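Local coordinates for MOBA relate protein (Mycobacterium sp., PDB 2WAW) that is of unknown function but probably acts as a MobA-like nucleotidyltransferase, moving a nucleotide from a nucleoside triphosphate to an acceptor, at residues Ser83-Lys86 against Ser87-Trp91. Residues are numbered along the deposited sequence; the frame is centred on the assembly and turned at random.
Sequences SSLK and SALTW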
loop_
_atom_site.group_PDB
_atom_site.type_symbol
_atom_site.label_atom_id
_atom_site.label_comp_id
_atom_site.label_asym_id
_atom_site.label_seq_id
_atom_site.Cartn_x
_atom_site.Cartn_y
_atom_site.Cartn_z
ATOM N N SER A 83 2.128 11.324 6.860
ATOM C CA SER A 83 0.701 11.695 6.771
ATOM C C SER A 83 0.137 11.731 5.343
ATOM O O SER A 83 -0.839 12.456 5.061
ATOM C CB SER A 83 0.448 13.057 7.433
ATOM O OG SER A 83 0.679 12.986 8.827
ATOM N N SER A 84 0.708 10.938 4.451
ATOM C CA SER A 84 0.354 11.021 3.032
ATOM C C SER A 84 -1.089 10.570 2.719
ATOM O O SER A 84 -1.703 11.066 1.778
ATOM C CB SER A 84 1.381 10.253 2.191
ATOM O OG SER A 84 1.194 8.854 2.288
ATOM N N LEU A 85 -1.632 9.656 3.514
ATOM C CA LEU A 85 -2.988 9.151 3.263
ATOM C C LEU A 85 -4.050 10.267 3.258
ATOM O O LEU A 85 -4.952 10.271 2.403
ATOM C CB LEU A 85 -3.332 8.054 4.262
ATOM C CG LEU A 85 -4.675 7.343 4.077
ATOM C CD1 LEU A 85 -4.856 6.829 2.636
ATOM C CD2 LEU A 85 -4.736 6.221 5.085
ATOM N N LYS A 86 -3.937 11.223 4.188
ATOM C CA LYS A 86 -4.811 12.409 4.199
ATOM C C LYS A 86 -4.866 13.106 2.841
ATOM O O LYS A 86 -5.946 13.407 2.325
ATOM C CB LYS A 86 -4.342 13.428 5.246
ATOM C CG LYS A 86 -4.506 13.008 6.690
ATOM C CD LYS A 86 -3.733 13.969 7.592
ATOM C CE LYS A 86 -3.983 13.706 9.072
ATOM N NZ LYS A 86 -5.239 14.340 9.555
ATOM N N SER A 87 -3.695 13.369 2.269
ATOM C CA SER A 87 -3.621 14.000 0.957
ATOM C C SER A 87 -4.157 13.085 -0.147
ATOM O O SER A 87 -4.897 13.528 -1.007
ATOM C CB SER A 87 -2.182 14.437 0.662
ATOM O OG SER A 87 -1.726 15.366 1.646
ATOM N N ALA A 88 -3.801 11.802 -0.100
ATOM C CA ALA A 88 -4.223 10.862 -1.136
ATOM C C ALA A 88 -5.734 10.809 -1.277
ATOM O O ALA A 88 -6.248 10.727 -2.398
ATOM C CB ALA A 88 -3.668 9.465 -0.864
ATOM N N LEU A 89 -6.445 10.867 -0.145
ATOM C CA LEU A 89 -7.909 10.747 -0.151
ATOM C C LEU A 89 -8.568 11.840 -1.000
ATOM O O LEU A 89 -9.595 11.614 -1.679
ATOM C CB LEU A 89 -8.465 10.719 1.292
ATOM C CG LEU A 89 -8.153 9.435 2.097
ATOM C CD1 LEU A 89 -8.443 9.624 3.583
ATOM C CD2 LEU A 89 -8.900 8.217 1.567
ATOM N N THR A 90 -7.966 13.022 -0.984
ATOM C CA THR A 90 -8.519 14.162 -1.721
ATOM C C THR A 90 -8.513 13.936 -3.251
ATOM O O THR A 90 -9.290 14.558 -3.994
ATOM C CB THR A 90 -7.809 15.475 -1.326
ATOM O OG1 THR A 90 -6.480 15.503 -1.856
ATOM C CG2 THR A 90 -7.749 15.603 0.184
ATOM N N TRP A 91 -7.651 13.021 -3.693
ATOM C CA TRP A 91 -7.462 12.663 -5.105
ATOM C C TRP A 91 -8.296 11.477 -5.585
ATOM O O TRP A 91 -8.335 11.198 -6.786
ATOM C CB TRP A 91 -6.005 12.292 -5.355
ATOM C CG TRP A 91 -5.047 13.419 -5.440
ATOM C CD1 TRP A 91 -4.661 14.252 -4.425
ATOM C CD2 TRP A 91 -4.285 13.796 -6.591
ATOM N NE1 TRP A 91 -3.729 15.156 -4.891
ATOM C CE2 TRP A 91 -3.475 14.894 -6.214
ATOM C CE3 TRP A 91 -4.215 13.321 -7.909
ATOM C CZ2 TRP A 91 -2.607 15.533 -7.115
ATOM C CZ3 TRP A 91 -3.350 13.954 -8.806
ATOM C CH2 TRP A 91 -2.558 15.049 -8.401
HETATM O O HOH W 1 -1.012 14.757 4.082
#
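A88 N donates to the carbonyl oxygen of S84 at 2.9 Å, and one residue on, L89 N reaches L85 O at 3.0 Å; both are i to i+4 bonds that join 83-86 and 87-91 into one short helix. At the first turn S83 O stands 4.1 Å from S87 N, too far for the helical bond. A water donates to S83 O instead, its oxygen 2.5 Å away, and also hydrogen-bonds S87 OG at 2.6 Å; with OG beside its own backbone N (chi1 -60°), this short hydroxyl leans back toward the preceding turn. L85 CD1 comes 4.2 Å from L89 CG, two branched side chains sharing an apolar flank. Helix 84-90 packs on the central mixed sheet of a nucleotidyltransferase-like GT-A fold: A88, with just a methyl, lets it lie against V9, I50 and T52, while S84 is buried and its OG is held by D155 and T52. The exposed K86 points away from the following turn, its long chain bending at the end so that NZ hydrogen-bonds A150 O. Near the C-terminal end, T90 OG1 sits between its own N and carbonyl carbon (chi1 72°), where threonine can turn its hydroxyl back to donate in the carbonyl plane to S87 O at 2.7 Å, an acceptor T90 N also uses weakly; its CG2 rests 3.6 Å from K86 O.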